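Putative fimbrial subunit (Corynebacterium diphtheriae, PDB 4HSQ) serves as a major pilin, probably polymerised into the pilus shaft, with calcium bound in one of the two domains present here. Local coordinates at residues Tyr23-Asp28 with Phe41-Glu46; Gln54-Val59 with Tyr71-Pro76; Gly62-Gly67 with Leu92-Ser97; Leu83-Thr88 with Met101-Glu106. All coordinates share one frame; numbering follows the deposited sequence.

Contact 1. Residues Tyr23-Asp28 with Phe41-Glu46; sequences YTIKAD and FRFEDE
I25 and F43 meet in the interior of a beta sandwich, the D2 domain of the pilin, consistent with a CnaA-type fold. Strand 20-28 belongs to one sheet and strand 41-46 to the facing sheet, and no hydrogen bond crosses between the two segments, which meet through side-chain packing. The CA atoms of I25 and F43 lie 8.1 Å apart. I25 CG2 approaches F43 CD1 at 4.0 Å, and it does so at the rim of the ring, near its plane, the two side chains passing alongside one another and pointing opposite ways. With chi1 at -56°, I25 turns CG1 back beside its own backbone N, which carries CD1 along the strand to D45 OD2 at 3.8 Å, while CG2, trans to the backbone N, points to the rim of F43. That carboxylate oxygen has its main partner in K8, whose NZ hydrogen-bonds to OD2; the isoleucine methyl only packs beside it. One face of F43 is occupied from within its own strand: F41 CE1 lies 3.8 Å above the ring plane, offset toward the rim. L103 of strand 100-109 also touches F43. On the other side of strand 41-46, R42 and E44 form a salt bridge in which NE of R42 reaches OE2 of E44 at 2.7 Å, with an N-H...O angle of 168° and the oxygen nearly in the guanidinium plane.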
loop_
_atom_site.group_PDB
_atom_site.type_symbol
_atom_site.label_atom_id
_atom_site.label_comp_id
_atom_site.label_asym_id
_atom_site.label_seq_id
_atom_site.Cartn_x
_atom_site.Cartn_y
_atom_site.Cartn_z
ATOM N N TYR A 23 9.130 0.871 -3.233
ATOM C CA TYR A 23 9.434 0.038 -4.376
ATOM C C TYR A 23 10.916 0.015 -4.552
ATOM O O TYR A 23 11.567 1.046 -4.349
ATOM C CB TYR A 23 8.788 0.533 -5.675
ATOM C CG TYR A 23 7.287 0.388 -5.673
ATOM C CD1 TYR A 23 6.687 -0.871 -5.717
ATOM C CD2 TYR A 23 6.462 1.508 -5.716
ATOM C CE1 TYR A 23 5.296 -1.008 -5.771
ATOM C CE2 TYR A 23 5.070 1.381 -5.742
ATOM C CZ TYR A 23 4.499 0.124 -5.786
ATOM O OH TYR A 23 3.137 0.011 -5.814
ATOM N N THR A 24 11.445 -1.108 -5.038
ATOM C CA THR A 24 12.863 -1.173 -5.374
ATOM C C THR A 24 12.985 -1.720 -6.801
ATOM O O THR A 24 12.312 -2.698 -7.147
ATOM C CB THR A 24 13.692 -1.992 -4.348
ATOM O OG1 THR A 24 13.706 -1.270 -3.107
ATOM C CG2 THR A 24 15.160 -2.190 -4.816
ATOM N N ILE A 25 13.827 -1.076 -7.611
ATOM C CA ILE A 25 14.084 -1.488 -9.003
ATOM C C ILE A 25 15.552 -1.830 -9.091
ATOM O O ILE A 25 16.414 -0.996 -8.772
ATOM C CB ILE A 25 13.654 -0.422 -10.048
ATOM C CG1 ILE A 25 12.141 -0.058 -9.878
ATOM C CG2 ILE A 25 13.944 -0.927 -11.497
ATOM C CD1 ILE A 25 11.840 1.366 -10.353
ATOM N N LYS A 26 15.836 -3.063 -9.517
ATOM C CA LYS A 26 17.211 -3.562 -9.658
ATOM C C LYS A 26 17.437 -3.985 -11.097
ATOM O O LYS A 26 16.560 -4.601 -11.733
ATOM C CB LYS A 26 17.499 -4.724 -8.690
ATOM C CG LYS A 26 17.523 -4.268 -7.224
ATOM C CD LYS A 26 18.223 -5.253 -6.291
ATOM C CE LYS A 26 18.009 -4.918 -4.824
ATOM N NZ LYS A 26 18.741 -3.686 -4.387
ATOM N N ALA A 27 18.598 -3.620 -11.622
ATOM C CA ALA A 27 18.943 -3.920 -13.004
ATOM C C ALA A 27 20.439 -3.897 -13.182
ATOM O O ALA A 27 21.123 -3.107 -12.536
ATOM C CB ALA A 27 18.301 -2.892 -13.929
ATOM N N ASP A 28 20.948 -4.706 -14.101
ATOM C CA ASP A 28 22.364 -4.677 -14.375
ATOM C C ASP A 28 22.677 -3.576 -15.359
ATOM O O ASP A 28 21.958 -3.394 -16.341
ATOM C CB ASP A 28 22.852 -6.024 -14.930
ATOM C CG ASP A 28 22.684 -7.174 -13.959
ATOM O OD1 ASP A 28 23.203 -7.073 -12.829
ATOM O OD2 ASP A 28 22.026 -8.168 -14.328
ATOM N N PHE A 41 21.702 6.545 -18.647
ATOM C CA PHE A 41 21.056 5.516 -17.842
ATOM C C PHE A 41 19.925 6.162 -17.075
ATOM O O PHE A 41 20.153 7.164 -16.402
ATOM C CB PHE A 41 22.042 4.845 -16.860
ATOM C CG PHE A 41 21.496 3.579 -16.245
ATOM C CD1 PHE A 41 20.596 3.631 -15.186
ATOM C CD2 PHE A 41 21.851 2.336 -16.747
ATOM C CE1 PHE A 41 20.055 2.463 -14.647
ATOM C CE2 PHE A 41 21.309 1.164 -16.207
ATOM C CZ PHE A 41 20.419 1.238 -15.158
ATOM N N ARG A 42 18.718 5.605 -17.164
ATOM C CA ARG A 42 17.596 6.120 -16.383
ATOM C C ARG A 42 16.609 5.007 -16.009
ATOM O O ARG A 42 16.579 3.949 -16.633
ATOM C CB ARG A 42 16.867 7.274 -17.108
ATOM C CG ARG A 42 16.004 6.862 -18.321
ATOM C CD ARG A 42 15.516 8.096 -19.057
ATOM N NE ARG A 42 14.529 7.761 -20.090
ATOM C CZ ARG A 42 14.813 7.594 -21.379
ATOM N NH1 ARG A 42 16.065 7.703 -21.810
ATOM N NH2 ARG A 42 13.851 7.307 -22.244
ATOM N N PHE A 43 15.839 5.252 -14.946
ATOM C CA PHE A 43 14.737 4.403 -14.528
ATOM C C PHE A 43 13.488 5.139 -14.829
ATOM O O PHE A 43 13.417 6.331 -14.550
ATOM C CB PHE A 43 14.785 4.102 -13.005
ATOM C CG PHE A 43 16.083 3.603 -12.438
ATOM C CD1 PHE A 43 16.242 2.263 -12.102
ATOM C CD2 PHE A 43 17.119 4.491 -12.137
ATOM C CE1 PHE A 43 17.431 1.805 -11.514
ATOM C CE2 PHE A 43 18.304 4.033 -11.537
ATOM C CZ PHE A 43 18.442 2.696 -11.215
ATOM N N GLU A 44 12.459 4.435 -15.318
ATOM C CA GLU A 44 11.155 5.031 -15.567
ATOM C C GLU A 44 10.117 4.174 -14.915
ATOM O O GLU A 44 10.254 2.959 -14.929
ATOM C CB GLU A 44 10.877 5.194 -17.072
ATOM C CG GLU A 44 11.641 6.373 -17.640
ATOM C CD GLU A 44 11.235 6.829 -19.024
ATOM O OE1 GLU A 44 10.242 6.293 -19.563
ATOM O OE2 GLU A 44 11.920 7.720 -19.573
ATOM N N ASP A 45 9.106 4.792 -14.300
ATOM C CA ASP A 45 8.058 4.030 -13.636
ATOM C C ASP A 45 6.755 4.802 -13.667
ATOM O O ASP A 45 6.647 5.883 -13.061
ATOM C CB ASP A 45 8.473 3.697 -12.183
ATOM C CG ASP A 45 7.594 2.654 -11.504
ATOM O OD1 ASP A 45 6.368 2.702 -11.695
ATOM O OD2 ASP A 45 8.117 1.901 -10.649
ATOM N N GLU A 46 5.766 4.240 -14.387
ATOM C CA GLU A 46 4.411 4.795 -14.514
ATOM C C GLU A 46 3.657 4.418 -13.281
ATOM O O GLU A 46 3.237 3.267 -13.108
ATOM C CB GLU A 46 3.695 4.258 -15.766
ATOM C CG GLU A 46 4.312 4.726 -17.076
ATOM C CD GLU A 46 3.599 4.163 -18.289
ATOM O OE1 GLU A 46 2.444 4.575 -18.544
ATOM O OE2 GLU A 46 4.176 3.273 -18.956
#

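Contact 2. Residues Gln54-Val59 with Tyr71-Pro76; sequences QKVTEV and YTVNDP
V59 rests on a face of the Y71 ring. Its CG2 lies 3.7 Å from the centroid of the Y71 ring, 19° off the normal, a CH-pi contact displaced toward the CD2-CE2 side, with Y71 CE2 3.5 Å from V59 CG2. V56 points back at the tyrosine's end, its CG1 oblique to the ring and 3.6 Å from Y71 OH. The other branch of V56 meets V73, CG2 to CG2 at 3.9 Å, so the two methyls of this valine divide their packing between two residues of strand 71-73. V73 CG2 also lies in the plane of the Y71 ring, at its edge, and in this way flanks the tyrosine from within its own strand. A chi1 of 61° sets Y71 CG between its backbone N and carbonyl carbon, and the ring extends from there across to the other sheet.

The backbone explains how two valines three positions apart can both point inward. T57 and E58 both face T104 in a classic beta bulge, which inserts one extra outward residue between V56 and V59. A second classic bulge, Q54 and K55 facing E106, precedes it. The strand axes run nearly antiparallel at 159°, with a closest approach of 9.4 Å, across the gap between the sheets. Farther out, L103 touches both valines, V85 lies against Y71, and F53 packs on V73. With no hydrogen bond between the segments, the contact consists of buried apolar surface and close fit, most of it around the Y71 ring, with V56 against V73 beside it.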
loop_
_atom_site.group_PDB
_atom_site.type_symbol
_atom_site.label_atom_id
_atom_site.label_comp_id
_atom_site.label_asym_id
_atom_site.label_seq_id
_atom_site.Cartn_x
_atom_site.Cartn_y
_atom_site.Cartn_z
ATOM N N GLN A 54 6.576 10.141 -2.993
ATOM C CA GLN A 54 7.131 10.885 -1.856
ATOM C C GLN A 54 8.548 11.363 -2.168
ATOM O O GLN A 54 8.795 12.571 -2.244
ATOM C CB GLN A 54 7.153 10.024 -0.573
ATOM C CG GLN A 54 5.780 9.448 -0.173
ATOM C CD GLN A 54 4.748 10.520 0.042
ATOM O OE1 GLN A 54 3.767 10.663 -0.702
ATOM N NE2 GLN A 54 4.951 11.296 1.044
ATOM N N LYS A 55 9.478 10.404 -2.354
ATOM C CA LYS A 55 10.892 10.719 -2.572
ATOM C C LYS A 55 11.659 9.498 -2.972
ATOM O O LYS A 55 11.228 8.369 -2.718
ATOM C CB LYS A 55 11.523 11.288 -1.254
ATOM C CG LYS A 55 11.502 10.303 -0.053
ATOM C CD LYS A 55 12.297 10.800 1.158
ATOM C CE LYS A 55 12.186 9.821 2.318
ATOM N NZ LYS A 55 10.911 9.973 3.086
ATOM N N VAL A 56 12.850 9.730 -3.541
ATOM C CA VAL A 56 13.815 8.675 -3.800
ATOM C C VAL A 56 14.519 8.487 -2.470
ATOM O O VAL A 56 14.826 9.495 -1.823
ATOM C CB VAL A 56 14.790 9.070 -4.954
ATOM C CG1 VAL A 56 15.992 8.107 -5.038
ATOM C CG2 VAL A 56 14.054 9.158 -6.299
ATOM N N THR A 57 14.719 7.247 -2.024
ATOM C CA THR A 57 15.408 6.993 -0.747
ATOM C C THR A 57 16.839 6.533 -1.029
ATOM O O THR A 57 17.747 6.804 -0.233
ATOM C CB THR A 57 14.651 5.972 0.120
ATOM O OG1 THR A 57 14.625 4.742 -0.561
ATOM C CG2 THR A 57 13.223 6.386 0.435
ATOM N N GLU A 58 17.055 5.846 -2.161
ATOM C CA GLU A 58 18.416 5.409 -2.492
ATOM C C GLU A 58 18.583 5.114 -3.955
ATOM O O GLU A 58 17.702 4.535 -4.580
ATOM C CB GLU A 58 18.800 4.143 -1.678
ATOM C CG GLU A 58 20.193 3.610 -1.966
ATOM C CD GLU A 58 20.431 2.322 -1.211
ATOM O OE1 GLU A 58 19.936 1.267 -1.666
ATOM O OE2 GLU A 58 21.057 2.380 -0.130
ATOM N N VAL A 59 19.735 5.521 -4.492
ATOM C CA VAL A 59 20.215 5.190 -5.833
ATOM C C VAL A 59 21.611 4.603 -5.619
ATOM O O VAL A 59 22.454 5.265 -5.015
ATOM C CB VAL A 59 20.224 6.348 -6.866
ATOM C CG1 VAL A 59 20.636 5.815 -8.222
ATOM C CG2 VAL A 59 18.854 7.015 -6.974
ATOM N N TYR A 71 21.907 12.189 -9.943
ATOM C CA TYR A 71 20.706 11.855 -10.684
ATOM C C TYR A 71 19.703 13.014 -10.642
ATOM O O TYR A 71 19.791 13.883 -9.775
ATOM C CB TYR A 71 20.052 10.552 -10.149
ATOM C CG TYR A 71 19.612 10.619 -8.693
ATOM C CD1 TYR A 71 18.342 11.085 -8.344
ATOM C CD2 TYR A 71 20.456 10.194 -7.668
ATOM C CE1 TYR A 71 17.937 11.158 -7.008
ATOM C CE2 TYR A 71 20.058 10.254 -6.327
ATOM C CZ TYR A 71 18.792 10.725 -6.005
ATOM O OH TYR A 71 18.372 10.776 -4.697
ATOM N N THR A 72 18.760 13.021 -11.574
ATOM C CA THR A 72 17.688 14.015 -11.487
ATOM C C THR A 72 16.428 13.220 -11.239
ATOM O O THR A 72 16.366 12.039 -11.605
ATOM C CB THR A 72 17.573 14.907 -12.731
ATOM O OG1 THR A 72 17.171 14.102 -13.832
ATOM C CG2 THR A 72 18.842 15.683 -13.054
ATOM N N VAL A 73 15.441 13.855 -10.608
ATOM C CA VAL A 73 14.109 13.292 -10.380
ATOM C C VAL A 73 13.145 14.243 -11.022
ATOM O O VAL A 73 13.242 15.452 -10.787
ATOM C CB VAL A 73 13.765 13.085 -8.871
ATOM C CG1 VAL A 73 12.513 12.207 -8.712
ATOM C CG2 VAL A 73 14.927 12.468 -8.109
ATOM N N ASN A 74 12.192 13.742 -11.782
ATOM C CA ASN A 74 11.175 14.651 -12.334
ATOM C C ASN A 74 10.095 14.878 -11.229
ATOM O O ASN A 74 10.301 14.508 -10.063
ATOM C CB ASN A 74 10.590 14.035 -13.634
ATOM C CG ASN A 74 9.689 12.834 -13.398
ATOM O OD1 ASN A 74 9.806 12.099 -12.398
ATOM N ND2 ASN A 74 8.705 12.667 -14.261
ATOM N N ASP A 75 8.951 15.439 -11.597
ATOM C CA ASP A 75 7.813 15.614 -10.688
ATOM C C ASP A 75 6.674 14.745 -11.239
ATOM O O ASP A 75 6.026 15.170 -12.202
ATOM C CB ASP A 75 7.401 17.097 -10.559
ATOM C CG ASP A 75 6.212 17.351 -9.624
ATOM O OD1 ASP A 75 5.944 16.497 -8.746
ATOM O OD2 ASP A 75 5.570 18.398 -9.756
ATOM N N PRO A 76 6.445 13.505 -10.711
ATOM C CA PRO A 76 5.391 12.645 -11.281
ATOM C C PRO A 76 4.021 13.331 -11.372
ATOM O O PRO A 76 3.356 13.146 -12.380
ATOM C CB PRO A 76 5.371 11.447 -10.331
ATOM C CG PRO A 76 6.819 11.339 -9.911
ATOM C CD PRO A 76 7.160 12.802 -9.628
#

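Contact 3. Residues Gly62-Gly67 with Leu92-Ser97; sequences GDTVLG and LKKVKS
The ammonium of K94 is gripped by two partners, and both lead on to residues 62-67: a water accepts from K94 NZ at 2.7 Å and donates to the carbonyl oxygen V65 O, also at 2.7 Å. The other partner is D70, whose OD2 forms a salt bridge with NZ. The same OD2 accepts from the backbone N of G67, so this carboxylate ties the lysine to the chain of residues 62-67 a second time. Such a pairing would be expected to favour the charged form of the lysine.

The aliphatic part of K94 does the remaining work. With chi1 at -64°, CG is trans to the carbonyl carbon, and beyond it the chain is fully extended, which carries NZ past the leucine toward D70. L66 CD2 packs against this rod, 3.8 Å from K94 CD and 3.9 Å from K94 CB, the leucine running alongside the lysine chain, head to tail. T64 adds a looser touch, its CG2 lying 4.3 Å from K94 CD. No direct hydrogen bond joins the two segments; the polar link passes through the water and the carboxylate.

K94 lies in the region where helix 89-93 gives way to the following loop, V95 N bonding to L92 O at 3.2 Å. This short helix leads from strand 82-87 toward strand 100-109, and the contact places the region beside strand 64-65, the edge strand of one sheet, while L92, V95 and L66 all lie against L87 of strand 82-87.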
loop_
_atom_site.group_PDB
_atom_site.type_symbol
_atom_site.label_atom_id
_atom_site.label_comp_id
_atom_site.label_asym_id
_atom_site.label_seq_id
_atom_site.Cartn_x
_atom_site.Cartn_y
_atom_site.Cartn_z
ATOM N N GLY A 62 26.330 -0.596 -7.827
ATOM C CA GLY A 62 27.091 -1.609 -7.102
ATOM C C GLY A 62 26.954 -1.322 -5.618
ATOM O O GLY A 62 25.836 -1.268 -5.092
ATOM N N ASP A 63 28.074 -1.045 -4.952
ATOM C CA ASP A 63 28.062 -0.677 -3.535
ATOM C C ASP A 63 28.125 0.831 -3.361
ATOM O O ASP A 63 28.036 1.304 -2.232
ATOM C CB ASP A 63 29.234 -1.352 -2.793
ATOM C CG ASP A 63 29.033 -2.845 -2.628
ATOM O OD1 ASP A 63 27.982 -3.246 -2.061
ATOM O OD2 ASP A 63 29.910 -3.612 -3.073
ATOM N N THR A 64 28.291 1.595 -4.466
ATOM C CA THR A 64 28.372 3.050 -4.375
ATOM C C THR A 64 26.971 3.654 -4.189
ATOM O O THR A 64 26.138 3.546 -5.082
ATOM C CB THR A 64 29.060 3.641 -5.625
ATOM O OG1 THR A 64 30.280 2.955 -5.859
ATOM C CG2 THR A 64 29.296 5.144 -5.525
ATOM N N VAL A 65 26.762 4.373 -3.088
ATOM C CA VAL A 65 25.501 5.059 -2.846
ATOM C C VAL A 65 25.598 6.415 -3.537
ATOM O O VAL A 65 26.464 7.214 -3.192
ATOM C CB VAL A 65 25.163 5.166 -1.341
ATOM C CG1 VAL A 65 23.912 6.009 -1.125
ATOM C CG2 VAL A 65 24.994 3.772 -0.727
ATOM N N LEU A 66 24.719 6.675 -4.520
ATOM C CA LEU A 66 24.767 7.945 -5.252
ATOM C C LEU A 66 24.173 9.083 -4.443
ATOM O O LEU A 66 23.357 8.845 -3.552
ATOM C CB LEU A 66 24.045 7.833 -6.618
ATOM C CG LEU A 66 24.594 6.847 -7.653
ATOM C CD1 LEU A 66 24.023 7.133 -9.033
ATOM C CD2 LEU A 66 26.115 6.877 -7.734
ATOM N N GLY A 67 24.624 10.299 -4.722
ATOM C CA GLY A 67 24.094 11.502 -4.096
ATOM C C GLY A 67 23.093 12.181 -5.016
ATOM O O GLY A 67 22.965 11.798 -6.181
ATOM N N LEU A 92 26.856 9.152 -13.861
ATOM C CA LEU A 92 27.332 8.174 -14.853
ATOM C C LEU A 92 28.834 7.867 -14.665
ATOM O O LEU A 92 29.228 6.721 -14.847
ATOM C CB LEU A 92 27.045 8.653 -16.275
ATOM C CG LEU A 92 25.575 8.771 -16.695
ATOM C CD1 LEU A 92 25.453 9.661 -17.914
ATOM C CD2 LEU A 92 24.930 7.399 -16.915
ATOM N N LYS A 93 29.640 8.849 -14.197
ATOM C CA LYS A 93 31.069 8.662 -13.902
ATOM C C LYS A 93 31.289 7.665 -12.754
ATOM O O LYS A 93 32.332 7.019 -12.707
ATOM C CB LYS A 93 31.725 9.999 -13.525
ATOM C CG LYS A 93 32.004 10.930 -14.690
ATOM C CD LYS A 93 32.743 12.188 -14.210
ATOM C CE LYS A 93 32.719 13.319 -15.218
ATOM N NZ LYS A 93 31.403 14.021 -15.253
ATOM N N LYS A 94 30.329 7.562 -11.817
ATOM C CA LYS A 94 30.449 6.673 -10.665
ATOM C C LYS A 94 30.023 5.244 -11.003
ATOM O O LYS A 94 30.199 4.344 -10.178
ATOM C CB LYS A 94 29.617 7.203 -9.477
ATOM C CG LYS A 94 30.086 8.540 -8.941
ATOM C CD LYS A 94 29.367 8.888 -7.645
ATOM C CE LYS A 94 29.730 10.268 -7.161
ATOM N NZ LYS A 94 28.907 10.657 -5.978
ATOM N N VAL A 95 29.458 5.025 -12.199
ATOM C CA VAL A 95 28.984 3.687 -12.583
ATOM C C VAL A 95 30.136 2.879 -13.158
ATOM O O VAL A 95 30.807 3.340 -14.076
ATOM C CB VAL A 95 27.768 3.719 -13.552
ATOM C CG1 VAL A 95 27.234 2.304 -13.822
ATOM C CG2 VAL A 95 26.654 4.614 -12.998
ATOM N N LYS A 96 30.360 1.675 -12.606
ATOM C CA LYS A 96 31.419 0.773 -13.082
ATOM C C LYS A 96 30.788 -0.262 -13.998
ATOM O O LYS A 96 29.625 -0.600 -13.827
ATOM C CB LYS A 96 32.200 0.106 -11.927
ATOM C CG LYS A 96 32.664 1.040 -10.788
ATOM C CD LYS A 96 33.891 1.886 -11.132
ATOM C CE LYS A 96 34.044 3.087 -10.219
ATOM N NZ LYS A 96 33.829 4.371 -10.947
ATOM N N SER A 97 31.535 -0.722 -15.003
ATOM C CA SER A 97 31.085 -1.712 -15.993
ATOM C C SER A 97 30.386 -2.911 -15.336
ATOM O O SER A 97 30.917 -3.491 -14.386
ATOM C CB SER A 97 32.268 -2.185 -16.834
ATOM O OG SER A 97 31.931 -3.353 -17.556
HETATM O O HOH W 1 28.543 8.631 -4.191
#

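Contact 4. Residues Leu83-Thr88 with Met101-Glu106; sequences LVVTLT and MSLTFE
L83, V85 and L87 face F105, L103 and M101 in the hydrophobic core of the beta sandwich, strand 82-87 belonging to one sheet and strand 100-109 to the other. The axes of the two segments approach to 10.3 Å at 141°, and no hydrogen bond passes between them. All six side chains are buried, but they are not equally engaged. The fullest overlap is at L83, whose CD2 sits over the centre of the F105 ring, 3.6 Å from its centroid and only 6° off the normal. This is a CH-pi contact in which one methyl lies almost equally far from all six ring carbons. A chi1 of 65° puts the F105 ring between its backbone N and carbonyl carbon, with one face turned to the leucine methyl.

In the middle, V85 CG2 and L103 CD2 meet tip to tip at 3.8 Å. The backbones are nearest here and diverge to either end, most at L87 and M101, whose CA atoms are 10.9 Å apart, and a longer side chain spans the distance. Alternate residues point the other way, away from this interface: V84, T86 and T104 are partly exposed. T104 OG1 pairs there with T24 OG1, while T88, just past the strand at the N-cap of helix 89-93, bonds through OG1 to G91 N. Selenomethionine M101, bent at both chi2 and chi3, brings its terminal CE to 3.8 Å from L87 CD1.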
loop_
_atom_site.group_PDB
_atom_site.type_symbol
_atom_site.label_atom_id
_atom_site.label_comp_id
_atom_site.label_asym_id
_atom_site.label_seq_id
_atom_site.Cartn_x
_atom_site.Cartn_y
_atom_site.Cartn_z
ATOM N N LEU A 83 7.270 8.509 -12.917
ATOM C CA LEU A 83 8.524 8.841 -12.237
ATOM C C LEU A 83 9.695 8.573 -13.183
ATOM O O LEU A 83 9.752 7.512 -13.805
ATOM C CB LEU A 83 8.708 7.989 -10.949
ATOM C CG LEU A 83 10.061 8.144 -10.214
ATOM C CD1 LEU A 83 10.193 9.544 -9.631
ATOM C CD2 LEU A 83 10.201 7.083 -9.090
ATOM N N VAL A 84 10.626 9.526 -13.294
ATOM C CA VAL A 84 11.829 9.336 -14.115
ATOM C C VAL A 84 13.029 9.723 -13.258
ATOM O O VAL A 84 13.103 10.861 -12.803
ATOM C CB VAL A 84 11.802 10.143 -15.454
ATOM C CG1 VAL A 84 13.038 9.831 -16.293
ATOM C CG2 VAL A 84 10.535 9.856 -16.260
ATOM N N VAL A 85 13.951 8.784 -13.045
ATOM C CA VAL A 85 15.192 9.012 -12.291
ATOM C C VAL A 85 16.312 8.853 -13.292
ATOM O O VAL A 85 16.514 7.752 -13.791
ATOM C CB VAL A 85 15.335 8.064 -11.070
ATOM C CG1 VAL A 85 16.646 8.341 -10.337
ATOM C CG2 VAL A 85 14.133 8.208 -10.132
ATOM N N THR A 86 16.984 9.959 -13.640
ATOM C CA THR A 86 18.006 9.986 -14.700
ATOM C C THR A 86 19.372 10.230 -14.127
ATOM O O THR A 86 19.554 11.210 -13.419
ATOM C CB THR A 86 17.657 11.091 -15.704
ATOM O OG1 THR A 86 16.303 10.946 -16.131
ATOM C CG2 THR A 86 18.579 11.099 -16.926
ATOM N N LEU A 87 20.351 9.391 -14.465
ATOM C CA LEU A 87 21.701 9.652 -13.978
ATOM C C LEU A 87 22.245 10.859 -14.697
ATOM O O LEU A 87 21.988 11.039 -15.898
ATOM C CB LEU A 87 22.657 8.457 -14.139
ATOM C CG LEU A 87 22.239 7.122 -13.520
ATOM C CD1 LEU A 87 23.415 6.173 -13.527
ATOM C CD2 LEU A 87 21.727 7.289 -12.079
ATOM N N THR A 88 22.932 11.726 -13.942
ATOM C CA THR A 88 23.563 12.923 -14.502
ATOM C C THR A 88 24.933 12.525 -15.048
ATOM O O THR A 88 25.355 11.396 -14.807
ATOM C CB THR A 88 23.704 13.997 -13.404
ATOM O OG1 THR A 88 24.565 13.498 -12.385
ATOM C CG2 THR A 88 22.377 14.406 -12.806
HETATM N N MSE A 101 22.649 -1.904 -10.598
HETATM C CA MSE A 101 21.988 -0.625 -10.348
HETATM C C MSE A 101 20.792 -0.864 -9.447
HETATM O O MSE A 101 20.055 -1.847 -9.625
HETATM C CB MSE A 101 21.522 0.031 -11.663
HETATM C CG MSE A 101 22.622 0.152 -12.695
HETATM SE SE MSE A 101 24.098 1.181 -12.020
HETATM C CE MSE A 101 23.216 2.883 -11.639
ATOM N N SER A 102 20.537 0.067 -8.541
ATOM C CA SER A 102 19.406 -0.092 -7.651
ATOM C C SER A 102 18.755 1.234 -7.394
ATOM O O SER A 102 19.441 2.229 -7.188
ATOM C CB SER A 102 19.846 -0.727 -6.333
ATOM O OG SER A 102 18.723 -1.062 -5.534
ATOM N N LEU A 103 17.423 1.242 -7.387
ATOM C CA LEU A 103 16.665 2.446 -7.071
ATOM C C LEU A 103 15.590 2.091 -6.081
ATOM O O LEU A 103 14.768 1.237 -6.379
ATOM C CB LEU A 103 16.031 3.094 -8.343
ATOM C CG LEU A 103 14.893 4.125 -8.086
ATOM C CD1 LEU A 103 15.439 5.414 -7.427
ATOM C CD2 LEU A 103 14.104 4.449 -9.361
ATOM N N THR A 104 15.549 2.790 -4.943
ATOM C CA THR A 104 14.472 2.610 -3.971
ATOM C C THR A 104 13.770 3.940 -3.814
ATOM O O THR A 104 14.420 4.981 -3.614
ATOM C CB THR A 104 14.972 2.066 -2.601
ATOM O OG1 THR A 104 15.567 0.785 -2.813
ATOM C CG2 THR A 104 13.804 1.873 -1.596
ATOM N N PHE A 105 12.437 3.914 -3.886
ATOM C CA PHE A 105 11.689 5.154 -3.719
ATOM C C PHE A 105 10.442 4.870 -2.917
ATOM O O PHE A 105 9.970 3.727 -2.845
ATOM C CB PHE A 105 11.375 5.842 -5.061
ATOM C CG PHE A 105 10.445 5.069 -5.971
ATOM C CD1 PHE A 105 9.081 5.329 -5.979
ATOM C CD2 PHE A 105 10.952 4.164 -6.910
ATOM C CE1 PHE A 105 8.224 4.609 -6.820
ATOM C CE2 PHE A 105 10.095 3.445 -7.745
ATOM C CZ PHE A 105 8.741 3.678 -7.702
ATOM N N GLU A 106 9.900 5.929 -2.347
ATOM C CA GLU A 106 8.776 5.867 -1.454
ATOM C C GLU A 106 7.529 6.470 -2.050
ATOM O O GLU A 106 7.580 7.503 -2.720
ATOM C CB GLU A 106 9.195 6.599 -0.185
ATOM C CG GLU A 106 8.213 6.569 0.963
ATOM C CD GLU A 106 8.689 7.512 2.050
ATOM O OE1 GLU A 106 9.693 7.187 2.721
ATOM O OE2 GLU A 106 8.102 8.605 2.183
#

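Contact 4 is the middle of the sandwich interior, with its centre 6 Å from those of contacts 1 and 2, which themselves lie 11 Å apart. Within the sheets, the backbone joins neighbouring contacts: D45 O to L83 N and A27 O to M101 N, both 2.7 Å, probably bond contact 1 to contact 4, and T72 N to T86 O at 2.7 Å does the same for contacts 2 and 4. Contact 3 closes one end, 12 Å from contact 4 between centres, where V95 CG2 packs 3.6 Å from L87 CD1. All four belong to one domain; the calcium site, built by I251, E253, D260, D261 and T264, lies away from them.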